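Side-chain contacts in Abbfa_003403 (Acinetobacter baumannii, PDB 4ZXH), which probably builds a peptide product, carried as a phosphopantetheine thioester, through the condensation, adenylation, carrier and thioesterase domains of a single nonribosomal peptide synthetase chain: residues A520-L523 and R524-I528; A1143-I1146 and S1147-R1151; E1207-P1210 and D1211-F1214; E1025-V1028 and A1029-A1032; Q109-E112 and Q113-Q117. One frame throughout, in Å; residues are numbered along the deposited sequence.

Interaction 1. Residues A520-L523 and R524-I528; sequences AEYL and RAHGI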
loop_
_atom_site.group_PDB
_atom_site.type_symbol
_atom_site.label_atom_id
_atom_site.label_comp_id
_atom_site.label_asym_id
_atom_site.label_seq_id
_atom_site.Cartn_x
_atom_site.Cartn_y
_atom_site.Cartn_z
ATOM N N ALA A 520 -18.909 56.637 -3.596
ATOM C CA ALA A 520 -20.331 56.444 -3.363
ATOM C C ALA A 520 -21.112 57.507 -4.125
ATOM O O ALA A 520 -22.095 57.213 -4.807
ATOM C CB ALA A 520 -20.643 56.496 -1.882
ATOM N N GLU A 521 -20.648 58.746 -4.030
ATOM C CA GLU A 521 -21.338 59.855 -4.669
ATOM C C GLU A 521 -21.215 59.795 -6.189
ATOM O O GLU A 521 -22.167 60.099 -6.894
ATOM C CB GLU A 521 -20.811 61.188 -4.134
ATOM C CG GLU A 521 -21.471 62.425 -4.738
ATOM C CD GLU A 521 -22.993 62.476 -4.573
ATOM O OE1 GLU A 521 -23.553 61.758 -3.709
ATOM O OE2 GLU A 521 -23.631 63.255 -5.318
ATOM N N TYR A 522 -20.061 59.388 -6.698
ATOM C CA TYR A 522 -19.916 59.197 -8.135
ATOM C C TYR A 522 -20.967 58.211 -8.662
ATOM O O TYR A 522 -21.614 58.458 -9.690
ATOM C CB TYR A 522 -18.516 58.701 -8.452
ATOM C CG TYR A 522 -18.119 58.751 -9.917
ATOM C CD1 TYR A 522 -18.137 59.943 -10.616
ATOM C CD2 TYR A 522 -17.656 57.612 -10.581
ATOM C CE1 TYR A 522 -17.746 60.010 -11.939
ATOM C CE2 TYR A 522 -17.262 57.669 -11.917
ATOM C CZ TYR A 522 -17.312 58.878 -12.584
ATOM O OH TYR A 522 -16.931 58.971 -13.904
ATOM N N LEU A 523 -21.152 57.104 -7.940
ATOM C CA LEU A 523 -22.093 56.075 -8.361
ATOM C C LEU A 523 -23.550 56.572 -8.264
ATOM O O LEU A 523 -24.341 56.391 -9.190
ATOM C CB LEU A 523 -21.892 54.807 -7.526
ATOM C CG LEU A 523 -20.581 54.033 -7.717
ATOM C CD1 LEU A 523 -20.393 52.944 -6.649
ATOM C CD2 LEU A 523 -20.532 53.414 -9.103
ATOM N N ARG A 524 -23.906 57.198 -7.149
ATOM C CA ARG A 524 -25.247 57.724 -6.992
ATOM C C ARG A 524 -25.543 58.738 -8.101
ATOM O O ARG A 524 -26.622 58.733 -8.716
ATOM C CB ARG A 524 -25.412 58.378 -5.618
ATOM C CG ARG A 524 -26.868 58.725 -5.269
ATOM C CD ARG A 524 -26.935 59.823 -4.250
ATOM N NE ARG A 524 -26.341 61.037 -4.794
ATOM C CZ ARG A 524 -27.037 61.979 -5.426
ATOM N NH1 ARG A 524 -28.353 61.850 -5.566
ATOM N NH2 ARG A 524 -26.426 63.053 -5.904
ATOM N N ALA A 525 -24.561 59.594 -8.362
ATOM C CA ALA A 525 -24.746 60.709 -9.280
ATOM C C ALA A 525 -24.888 60.224 -10.719
ATOM O O ALA A 525 -25.305 60.981 -11.590
ATOM C CB ALA A 525 -23.592 61.690 -9.161
ATOM N N HIS A 526 -24.544 58.963 -10.956
ATOM C CA HIS A 526 -24.639 58.389 -12.284
ATOM C C HIS A 526 -25.533 57.167 -12.333
ATOM O O HIS A 526 -25.341 56.286 -13.171
ATOM C CB HIS A 526 -23.253 58.057 -12.807
ATOM C CG HIS A 526 -22.379 59.256 -12.895
ATOM N ND1 HIS A 526 -21.565 59.655 -11.858
ATOM C CD2 HIS A 526 -22.279 60.213 -13.840
ATOM C CE1 HIS A 526 -20.958 60.782 -12.184
ATOM N NE2 HIS A 526 -21.379 61.144 -13.381
ATOM N N GLY A 527 -26.512 57.121 -11.434
ATOM C CA GLY A 527 -27.651 56.241 -11.611
ATOM C C GLY A 527 -27.712 55.038 -10.699
ATOM O O GLY A 527 -28.683 54.297 -10.748
ATOM N N ILE A 528 -26.691 54.840 -9.872
ATOM C CA ILE A 528 -26.663 53.683 -8.973
ATOM C C ILE A 528 -27.538 53.869 -7.747
ATOM O O ILE A 528 -27.342 54.784 -6.953
ATOM C CB ILE A 528 -25.239 53.346 -8.506
ATOM C CG1 ILE A 528 -24.368 53.002 -9.711
ATOM C CG2 ILE A 528 -25.270 52.158 -7.574
ATOM C CD1 ILE A 528 -25.015 52.008 -10.617
#
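Glu521 and Arg524 run side by side off the same helical surface and meet as a side-on salt bridge. NE of Arg524 donates to OE1 of Glu521 at 3.1 Å, and NH2 of Arg524 to OE2 of Glu521 at 2.9 Å. Both oxygens are approached on their syn sides, and the carboxylate and guanidinium planes differ by only 23°. A bend at chi2 in the glutamate and one at chi3 in the arginine bring the two flat groups alongside each other. Further round, His526 turns an edge toward one face of the Tyr522 ring in an offset edge-to-face pair, with centroids 4.5 Å apart and planes at 61°. His526 ND1 donates to the backbone O of Tyr522, though the 2.5 Å separation is doubtfully short.

The helix ends here in a Schellman motif. Gly527, at a phi of 108°, is its C-prime residue; Ile528 N returns to Leu523 O at 2.9 Å and Gly527 N to Arg524 O at 3.2 Å. His526 N also donates to Leu523 O, from the opposite face of that carbonyl to Ile528 N. This reversal lays Ile528 CG1 beside Leu523 CB, 3.8 Å away. Farther out, within the adenylation part of the chain, Leu523 packs on Ile551 of helix 543-553 and on Leu599 of strand 598-600, and Leu599 also touches Tyr522.

Interaction 2. Residues A1143-I1146 and S1147-R1151; sequences AYEI and SRQLR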
loop_
_atom_site.group_PDB
_atom_site.type_symbol
_atom_site.label_atom_id
_atom_site.label_comp_id
_atom_site.label_asym_id
_atom_site.label_seq_id
_atom_site.Cartn_x
_atom_site.Cartn_y
_atom_site.Cartn_z
ATOM N N ALA A 1143 34.410 -28.326 -25.874
ATOM C CA ALA A 1143 33.896 -29.704 -25.878
ATOM C C ALA A 1143 34.859 -30.688 -26.509
ATOM O O ALA A 1143 35.027 -31.808 -26.022
ATOM C CB ALA A 1143 32.578 -29.775 -26.594
ATOM N N TYR A 1144 35.490 -30.261 -27.599
ATOM C CA TYR A 1144 36.452 -31.094 -28.300
ATOM C C TYR A 1144 37.613 -31.409 -27.378
ATOM O O TYR A 1144 37.985 -32.576 -27.223
ATOM C CB TYR A 1144 36.935 -30.394 -29.568
ATOM C CG TYR A 1144 37.750 -31.248 -30.525
ATOM C CD1 TYR A 1144 37.154 -32.263 -31.267
ATOM C CD2 TYR A 1144 39.098 -30.998 -30.729
ATOM C CE1 TYR A 1144 37.885 -33.028 -32.159
ATOM C CE2 TYR A 1144 39.842 -31.748 -31.625
ATOM C CZ TYR A 1144 39.236 -32.764 -32.334
ATOM O OH TYR A 1144 39.979 -33.513 -33.226
ATOM N N GLU A 1145 38.163 -30.377 -26.737
ATOM C CA GLU A 1145 39.323 -30.579 -25.864
ATOM C C GLU A 1145 38.949 -31.362 -24.597
ATOM O O GLU A 1145 39.745 -32.151 -24.083
ATOM C CB GLU A 1145 39.971 -29.237 -25.488
ATOM C CG GLU A 1145 41.078 -29.345 -24.435
ATOM C CD GLU A 1145 42.277 -30.186 -24.897
ATOM O OE1 GLU A 1145 42.465 -30.364 -26.126
ATOM O OE2 GLU A 1145 43.036 -30.662 -24.021
ATOM N N ILE A 1146 37.735 -31.157 -24.100
ATOM C CA ILE A 1146 37.269 -31.942 -22.967
ATOM C C ILE A 1146 37.150 -33.406 -23.367
ATOM O O ILE A 1146 37.555 -34.285 -22.601
ATOM C CB ILE A 1146 35.947 -31.425 -22.429
ATOM C CG1 ILE A 1146 36.205 -30.160 -21.621
ATOM C CG2 ILE A 1146 35.311 -32.438 -21.529
ATOM C CD1 ILE A 1146 34.974 -29.591 -21.009
ATOM N N SER A 1147 36.642 -33.670 -24.570
ATOM C CA SER A 1147 36.600 -35.042 -25.078
ATOM C C SER A 1147 37.987 -35.645 -25.155
ATOM O O SER A 1147 38.187 -36.781 -24.743
ATOM C CB SER A 1147 35.967 -35.102 -26.458
ATOM O OG SER A 1147 34.702 -34.486 -26.455
ATOM N N ARG A 1148 38.933 -34.876 -25.690
ATOM C CA ARG A 1148 40.305 -35.336 -25.883
ATOM C C ARG A 1148 40.911 -35.786 -24.563
ATOM O O ARG A 1148 41.677 -36.756 -24.527
ATOM C CB ARG A 1148 41.177 -34.235 -26.516
ATOM C CG ARG A 1148 42.486 -34.754 -27.135
ATOM C CD ARG A 1148 43.474 -33.648 -27.532
ATOM N NE ARG A 1148 43.986 -32.928 -26.366
ATOM C CZ ARG A 1148 44.911 -33.401 -25.531
ATOM N NH1 ARG A 1148 45.436 -34.607 -25.728
ATOM N NH2 ARG A 1148 45.311 -32.669 -24.491
ATOM N N GLN A 1149 40.559 -35.095 -23.480
ATOM C CA GLN A 1149 41.096 -35.423 -22.159
ATOM C C GLN A 1149 40.373 -36.602 -21.503
ATOM O O GLN A 1149 41.014 -37.426 -20.853
ATOM C CB GLN A 1149 41.038 -34.207 -21.235
ATOM C CG GLN A 1149 41.912 -33.043 -21.670
ATOM C CD GLN A 1149 42.142 -32.034 -20.550
ATOM O OE1 GLN A 1149 41.892 -32.319 -19.381
ATOM N NE2 GLN A 1149 42.624 -30.847 -20.907
ATOM N N LEU A 1150 39.051 -36.684 -21.671
ATOM C CA LEU A 1150 38.263 -37.780 -21.099
ATOM C C LEU A 1150 38.727 -39.138 -21.648
ATOM O O LEU A 1150 38.776 -40.119 -20.903
ATOM C CB LEU A 1150 36.765 -37.578 -21.359
ATOM C CG LEU A 1150 36.067 -36.404 -20.647
ATOM C CD1 LEU A 1150 34.610 -36.234 -21.117
ATOM C CD2 LEU A 1150 36.123 -36.507 -19.133
ATOM N N ARG A 1151 39.075 -39.190 -22.935
ATOM C CA ARG A 1151 39.761 -40.351 -23.509
ATOM C C ARG A 1151 41.026 -40.716 -22.728
ATOM O O ARG A 1151 41.233 -41.876 -22.341
ATOM C CB ARG A 1151 40.142 -40.088 -24.964
ATOM C CG ARG A 1151 39.003 -40.204 -25.947
ATOM C CD ARG A 1151 38.755 -41.643 -26.373
ATOM N NE ARG A 1151 37.686 -41.723 -27.369
ATOM C CZ ARG A 1151 37.827 -41.414 -28.658
ATOM N NH1 ARG A 1151 39.004 -41.006 -29.133
ATOM N NH2 ARG A 1151 36.788 -41.520 -29.477
#
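Glu1145 holds two side chains of the next turn, Arg1148 and Gln1149, on helix 1138-1152. This is the helix of a beta-alpha-beta unit in the thioesterase domain, and it follows what is probably the nucleophile elbow of an alpha/beta-hydrolase fold.

The ionic part is a side-on pair. A bend at chi2 (63°) brings the Glu1145 carboxylate beside Arg1148. Arg1148 NE reaches Glu1145 OE1 at 3.0 Å, while Arg1148 NH2 meets the syn lone pair of Glu1145 OE2 at 3.1 Å. Tyr1253 OH also bonds OE1, so this buried carboxylate is gripped at both oxygens.

The apolar contact is Ile1146 beside Leu1150, CG2 to CD1 at 3.9 Å, with Ile1146 also against Ala1115 of helix 1111-1125.

Among the neutral polar bonds, Ser1147 OG donates to the O of Ala1143 at 2.7 Å. The serine's own N reaches that carbonyl from the other face; the hydroxyl proton is spent within the helix, where Ser1147 packs on Leu1133 and Ile1160 of the flanking strands. Helix 1111-1125 holds the Gln1149 amide through Thr1116 OG1 and Glu1112 O. Gln1149 NE2 donates to the anti lone pair of Glu1145 OE2 at 3.1 Å, the carboxylate and amide planes 76° apart.

Interaction 3. Residues E1207-P1210 and D1211-F1214; sequences ELSP and DQMF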
loop_
_atom_site.group_PDB
_atom_site.type_symbol
_atom_site.label_atom_id
_atom_site.label_comp_id
_atom_site.label_asym_id
_atom_site.label_seq_id
_atom_site.Cartn_x
_atom_site.Cartn_y
_atom_site.Cartn_z
ATOM N N GLU A 1207 39.786 7.661 -30.555
ATOM C CA GLU A 1207 39.825 9.087 -30.226
ATOM C C GLU A 1207 39.747 9.322 -28.713
ATOM O O GLU A 1207 39.963 10.436 -28.244
ATOM C CB GLU A 1207 38.675 9.851 -30.915
ATOM C CG GLU A 1207 38.474 9.590 -32.411
ATOM C CD GLU A 1207 39.685 9.935 -33.269
ATOM O OE1 GLU A 1207 40.394 10.927 -32.965
ATOM O OE2 GLU A 1207 39.913 9.211 -34.268
ATOM N N LEU A 1208 39.420 8.277 -27.958
ATOM C CA LEU A 1208 39.253 8.388 -26.509
ATOM C C LEU A 1208 40.416 7.767 -25.725
ATOM O O LEU A 1208 41.219 6.995 -26.276
ATOM C CB LEU A 1208 37.938 7.729 -26.076
ATOM C CG LEU A 1208 36.648 8.207 -26.752
ATOM C CD1 LEU A 1208 35.428 7.352 -26.345
ATOM C CD2 LEU A 1208 36.425 9.670 -26.435
ATOM N N SER A 1209 40.500 8.111 -24.439
ATOM C CA SER A 1209 41.393 7.417 -23.512
ATOM C C SER A 1209 40.893 5.987 -23.266
ATOM O O SER A 1209 39.735 5.673 -23.553
ATOM C CB SER A 1209 41.476 8.161 -22.184
ATOM O OG SER A 1209 40.474 7.690 -21.299
ATOM N N PRO A 1210 41.756 5.109 -22.733
ATOM C CA PRO A 1210 41.252 3.755 -22.457
ATOM C C PRO A 1210 40.070 3.743 -21.478
ATOM O O PRO A 1210 39.130 2.986 -21.682
ATOM C CB PRO A 1210 42.470 3.039 -21.861
ATOM C CG PRO A 1210 43.636 3.760 -22.437
ATOM C CD PRO A 1210 43.215 5.205 -22.551
ATOM N N ASP A 1211 40.103 4.578 -20.446
ATOM C CA ASP A 1211 39.007 4.589 -19.485
ATOM C C ASP A 1211 37.709 5.077 -20.140
ATOM O O ASP A 1211 36.665 4.443 -19.996
ATOM C CB ASP A 1211 39.366 5.439 -18.263
ATOM C CG ASP A 1211 40.348 4.729 -17.322
ATOM O OD1 ASP A 1211 40.387 3.473 -17.304
ATOM O OD2 ASP A 1211 41.080 5.430 -16.596
ATOM N N GLN A 1212 37.779 6.178 -20.881
ATOM C CA GLN A 1212 36.633 6.654 -21.659
ATOM C C GLN A 1212 36.013 5.587 -22.570
ATOM O O GLN A 1212 34.784 5.480 -22.663
ATOM C CB GLN A 1212 37.044 7.850 -22.498
ATOM C CG GLN A 1212 37.322 9.089 -21.672
ATOM C CD GLN A 1212 37.940 10.201 -22.491
ATOM O OE1 GLN A 1212 38.686 9.949 -23.447
ATOM N NE2 GLN A 1212 37.617 11.439 -22.137
ATOM N N MET A 1213 36.873 4.831 -23.257
ATOM C CA MET A 1213 36.461 3.678 -24.050
ATOM C C MET A 1213 35.532 2.731 -23.252
ATOM O O MET A 1213 34.449 2.394 -23.709
ATOM C CB MET A 1213 37.705 2.907 -24.563
ATOM C CG MET A 1213 38.268 3.344 -25.940
ATOM S SD MET A 1213 39.985 2.850 -26.373
ATOM C CE MET A 1213 39.910 1.069 -26.407
ATOM N N PHE A 1214 35.946 2.311 -22.060
ATOM C CA PHE A 1214 35.163 1.332 -21.309
ATOM C C PHE A 1214 33.879 1.945 -20.798
ATOM O O PHE A 1214 32.861 1.266 -20.673
ATOM C CB PHE A 1214 35.939 0.769 -20.122
ATOM C CG PHE A 1214 37.124 -0.050 -20.505
ATOM C CD1 PHE A 1214 37.367 -0.373 -21.819
ATOM C CD2 PHE A 1214 37.991 -0.511 -19.543
ATOM C CE1 PHE A 1214 38.468 -1.124 -22.172
ATOM C CE2 PHE A 1214 39.086 -1.271 -19.891
ATOM C CZ PHE A 1214 39.323 -1.578 -21.209
#
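Gln1212 reaches back over the start of its own helix to Ser1209, and the two residues bond each other reciprocally in a capping box. Gln1212 OE1 takes the backbone N-H of Ser1209 at 2.8 Å in a nearly straight bond (168°), while Ser1209 OG, at the N-cap, accepts from Gln1212 N at 3.1 Å. The glutamine chain is extended beyond CG, with chi2 at 171°, which lets it span the distance; its CG also passes alongside the serine hydroxyl. Leu1208 lies across this chain at about a right angle. Leu1208 CB sits 3.5 Å from Gln1212 OE1 and more loosely faces CG of Met1213, at 4.4 Å.

Pro1210 opens helix 1210-1223 as its first residue. Pro1210 O accepts from Phe1214 N at 3.3 Å and also lies over one face of the Phe1214 ring, offset toward the rim. The O of Ser1209 begins the same ladder by accepting from Met1213 N at 3.0 Å. Met1213 and Phe1214 turn to Leu1183 of helix 1179-1191, and Phe1214 also meets Phe1236 of helix 1233-1251, so the cap stands at the surface end of a helix packed into the thioesterase domain.

Proline brings no amide hydrogen to the first turn, where N-H groups lack helical acceptors, and serine serves that of Gln1212. The capping box itself is neutral, and the bond from Ser1209 N is consistent with the modelled orientation of the Gln1212 amide.

Interaction 4. Residues E1025-V1028 and A1029-A1032; sequences ELSV and ALLA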
loop_
_atom_site.group_PDB
_atom_site.type_symbol
_atom_site.label_atom_id
_atom_site.label_comp_id
_atom_site.label_asym_id
_atom_site.label_seq_id
_atom_site.Cartn_x
_atom_site.Cartn_y
_atom_site.Cartn_z
ATOM N N GLU A 1025 21.694 -16.238 2.512
ATOM C CA GLU A 1025 20.367 -16.358 3.086
ATOM C C GLU A 1025 19.430 -15.325 2.447
ATOM O O GLU A 1025 19.706 -14.123 2.462
ATOM C CB GLU A 1025 20.424 -16.193 4.612
ATOM N N LEU A 1026 18.347 -15.820 1.849
ATOM C CA LEU A 1026 17.250 -14.989 1.371
ATOM C C LEU A 1026 15.989 -15.376 2.117
ATOM O O LEU A 1026 15.893 -16.489 2.642
ATOM C CB LEU A 1026 17.019 -15.176 -0.119
ATOM C CG LEU A 1026 18.280 -15.207 -0.956
ATOM C CD1 LEU A 1026 17.897 -15.413 -2.419
ATOM C CD2 LEU A 1026 19.086 -13.927 -0.736
ATOM N N SER A 1027 15.009 -14.483 2.146
ATOM C CA SER A 1027 13.774 -14.775 2.856
ATOM C C SER A 1027 12.605 -14.800 1.887
ATOM O O SER A 1027 12.706 -14.253 0.797
ATOM C CB SER A 1027 13.532 -13.749 3.962
ATOM O OG SER A 1027 13.846 -12.436 3.538
ATOM N N VAL A 1028 11.503 -15.445 2.276
ATOM C CA VAL A 1028 10.292 -15.372 1.471
ATOM C C VAL A 1028 9.794 -13.931 1.506
ATOM O O VAL A 1028 9.109 -13.468 0.578
ATOM C CB VAL A 1028 9.202 -16.355 1.957
ATOM C CG1 VAL A 1028 9.551 -17.779 1.553
ATOM C CG2 VAL A 1028 9.059 -16.291 3.444
ATOM N N ALA A 1029 10.185 -13.203 2.551
ATOM C CA ALA A 1029 9.835 -11.795 2.652
ATOM C C ALA A 1029 10.488 -11.003 1.524
ATOM O O ALA A 1029 9.846 -10.141 0.916
ATOM C CB ALA A 1029 10.228 -11.231 4.003
ATOM N N LEU A 1030 11.760 -11.299 1.248
ATOM C CA LEU A 1030 12.476 -10.663 0.140
ATOM C C LEU A 1030 11.843 -11.009 -1.199
ATOM O O LEU A 1030 11.742 -10.154 -2.079
ATOM C CB LEU A 1030 13.951 -11.061 0.134
ATOM C CG LEU A 1030 14.750 -10.262 1.162
ATOM C CD1 LEU A 1030 16.181 -10.784 1.364
ATOM C CD2 LEU A 1030 14.755 -8.811 0.731
ATOM N N LEU A 1031 11.395 -12.250 -1.352
ATOM C CA LEU A 1031 10.756 -12.638 -2.609
ATOM C C LEU A 1031 9.384 -11.989 -2.777
ATOM O O LEU A 1031 8.960 -11.665 -3.884
ATOM C CB LEU A 1031 10.620 -14.155 -2.705
ATOM C CG LEU A 1031 9.845 -14.646 -3.923
ATOM C CD1 LEU A 1031 10.543 -14.223 -5.181
ATOM C CD2 LEU A 1031 9.715 -16.149 -3.874
ATOM N N ALA A 1032 8.677 -11.803 -1.675
ATOM C CA ALA A 1032 7.338 -11.226 -1.747
ATOM C C ALA A 1032 7.369 -9.799 -2.179
ATOM O O ALA A 1032 6.436 -9.264 -2.776
ATOM C CB ALA A 1032 6.664 -11.341 -0.424
#
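Ser1027 and Leu1030 meet at the start of helix 1028-1033, where the serine is the N-cap. Its OG accepts from Leu1030 N at 3.3 Å, a somewhat bent bond of 148°. With chi1 at 41°, OG sits between the backbone N and the carbonyl carbon of its own residue, which turns it toward the first turn of the helix. Leu1030 also sets its branch point CG beside this hydroxyl, 3.3 Å from Ser1027 OG. The backbone then takes over, as Leu1031 N bonds to Ser1027 O at 3.2 Å and Ala1032 N to Val1028 O at 2.8 Å.

The tight side is apolar and faces the rest of the carrier domain. Val1028 packs on Val1012 and Leu1031 on Ala1011 and Leu1014, all of helix 1008-1022. Val1028 also touches Arg31 and Leu32 of helix 21-32 in the condensation part of the chain, so the valine takes part in the meeting of the two domains. Leu1026 barely meets Leu1030, 4.3 Å from Leu1026 CA to Leu1030 CD1, but packs on Leu1018 of helix 1008-1022. The loose side belongs to the partly exposed outer Leu1030 and the exposed Ala1032, whose side chain is about 8 Å from the bound 4'-phosphopantetheine.

Leucine at the third helical position has no acceptor to offer back to Ser1027 N. The cap is therefore one-way, a single hydroxyl serving a helix N-H, with hydrophobic burial as its complement.

Interaction 5. Residues Q109-E112 and Q113-Q117; sequences QLVE and QDTKQ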
loop_
_atom_site.group_PDB
_atom_site.type_symbol
_atom_site.label_atom_id
_atom_site.label_comp_id
_atom_site.label_asym_id
_atom_site.label_seq_id
_atom_site.Cartn_x
_atom_site.Cartn_y
_atom_site.Cartn_z
ATOM N N GLN A 109 0.822 -7.171 32.204
ATOM C CA GLN A 109 1.510 -6.645 31.033
ATOM C C GLN A 109 2.768 -7.467 30.774
ATOM O O GLN A 109 3.049 -7.843 29.631
ATOM C CB GLN A 109 1.846 -5.156 31.187
ATOM C CG GLN A 109 2.460 -4.596 29.892
ATOM C CD GLN A 109 2.691 -3.084 29.875
ATOM O OE1 GLN A 109 2.256 -2.348 30.765
ATOM N NE2 GLN A 109 3.406 -2.623 28.853
ATOM N N LEU A 110 3.493 -7.780 31.847
ATOM C CA LEU A 110 4.696 -8.598 31.755
ATOM C C LEU A 110 4.440 -9.928 31.048
ATOM O O LEU A 110 5.134 -10.282 30.088
ATOM C CB LEU A 110 5.260 -8.855 33.152
ATOM C CG LEU A 110 6.540 -9.689 33.202
ATOM C CD1 LEU A 110 7.616 -9.055 32.317
ATOM C CD2 LEU A 110 7.038 -9.861 34.638
ATOM N N VAL A 111 3.443 -10.656 31.536
ATOM C CA VAL A 111 3.063 -11.937 30.964
ATOM C C VAL A 111 2.615 -11.781 29.508
ATOM O O VAL A 111 2.927 -12.615 28.668
ATOM C CB VAL A 111 1.927 -12.624 31.822
ATOM C CG1 VAL A 111 1.404 -13.907 31.157
ATOM C CG2 VAL A 111 2.419 -12.930 33.256
ATOM N N GLU A 112 1.892 -10.714 29.191
ATOM C CA GLU A 112 1.543 -10.485 27.792
ATOM C C GLU A 112 2.817 -10.299 26.959
ATOM O O GLU A 112 2.990 -10.983 25.952
ATOM C CB GLU A 112 0.586 -9.293 27.647
ATOM C CG GLU A 112 -0.873 -9.665 28.018
ATOM C CD GLU A 112 -1.758 -8.469 28.408
ATOM O OE1 GLU A 112 -1.258 -7.317 28.405
ATOM O OE2 GLU A 112 -2.958 -8.688 28.724
ATOM N N GLN A 113 3.734 -9.430 27.388
ATOM C CA GLN A 113 4.941 -9.223 26.593
ATOM C C GLN A 113 5.813 -10.486 26.542
ATOM O O GLN A 113 6.344 -10.804 25.483
ATOM C CB GLN A 113 5.737 -8.022 27.110
ATOM C CG GLN A 113 6.257 -7.084 26.003
ATOM C CD GLN A 113 5.151 -6.411 25.160
ATOM O OE1 GLN A 113 3.945 -6.617 25.372
ATOM N NE2 GLN A 113 5.576 -5.593 24.198
ATOM N N ASP A 114 5.922 -11.232 27.636
ATOM C CA ASP A 114 6.712 -12.468 27.624
ATOM C C ASP A 114 6.178 -13.529 26.662
ATOM O O ASP A 114 6.945 -14.141 25.919
ATOM C CB ASP A 114 6.791 -13.064 29.025
ATOM C CG ASP A 114 7.852 -12.407 29.878
ATOM O OD1 ASP A 114 8.419 -11.390 29.425
ATOM O OD2 ASP A 114 8.124 -12.926 30.991
ATOM N N THR A 115 4.866 -13.748 26.680
ATOM C CA THR A 115 4.251 -14.772 25.839
ATOM C C THR A 115 4.213 -14.393 24.356
ATOM O O THR A 115 3.996 -15.252 23.519
ATOM C CB THR A 115 2.800 -15.098 26.299
ATOM O OG1 THR A 115 1.954 -13.955 26.129
ATOM C CG2 THR A 115 2.773 -15.551 27.766
ATOM N N LYS A 116 4.416 -13.118 24.029
ATOM C CA LYS A 116 4.496 -12.686 22.626
ATOM C C LYS A 116 5.885 -12.837 21.993
ATOM O O LYS A 116 6.087 -12.452 20.838
ATOM C CB LYS A 116 4.047 -11.224 22.489
ATOM C CG LYS A 116 2.575 -11.109 22.236
ATOM C CD LYS A 116 2.003 -9.743 22.568
ATOM C CE LYS A 116 0.480 -9.913 22.718
ATOM N NZ LYS A 116 -0.224 -8.635 23.030
ATOM N N GLN A 117 6.849 -13.362 22.739
ATOM C CA GLN A 117 8.163 -13.591 22.154
ATOM C C GLN A 117 7.934 -14.623 21.068
ATOM O O GLN A 117 7.143 -15.551 21.236
ATOM C CB GLN A 117 9.181 -14.042 23.202
ATOM C CG GLN A 117 9.624 -12.908 24.128
ATOM C CD GLN A 117 10.015 -13.352 25.558
ATOM O OE1 GLN A 117 9.863 -14.512 25.959
ATOM N NE2 GLN A 117 10.505 -12.395 26.336
#
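Val111 and Thr115 lie at a slant to each other on the inner face of helix 104-115, their methyls CG1 of Val111 and CG2 of Thr115 meeting at 4.0 Å. The threonine turns its other branch back to the helix: chi1 of 65° sets OG1 3.0 Å from the O of Val111 and 3.2 Å from the O of Glu112. Either carbonyl could take the single hydroxyl proton. Both branches are thus used, the methyl for packing and the hydroxyl against carbonyls near the helix end, where the next bond, Lys116 N to Glu112 O, is weak, 3.2 Å long and bent to 135°.

Leu110 and Asp114 form a second pair, also inclined. CD1 of Leu110 comes to 3.8 Å from OD1 of Asp114, an apolar methyl beside a carboxylate whose OD2 is bonded to Tyr132 OH. Glu112 and Lys116 are opposite in charge, but Glu112 OE1 and Lys116 NZ stay 5.6 Å apart. Each has its own polar partner: Glu112 OE2 takes the N of Arg395, and Lys116 pairs with Glu398.

The helix links strands 94-98 and 127-135 in a beta-alpha-beta unit of the condensation domain. Val111 and Thr115 rest on Ala142 of strand 138-146, Leu110 and Val111 on Tyr132 of strand 127-135, and Asn40 ND2 bonds the carbonyls of Thr115 and Gln117 where the helix runs out.

All five contacts are local, and they sample four parts of the synthetase: interaction 5 the condensation domain, interaction 1 the adenylation domain, interaction 4 the carrier, and interactions 2 and 3 the thioesterase, about 40 Å apart between centres. Interaction 2 is the buried one and interaction 3 the surface one; the others are mixed. Interactions 1 and 2 share a side-on glutamate-arginine pair, exposed at a helix end in the first and gripped by extra partners mid-helix in the second. Interactions 3 and 4 both use a serine N-cap, reciprocated only in interaction 3. Interactions 1 and 5 cover helix ends, one closed by glycine, the other involving a threonine hydroxyl.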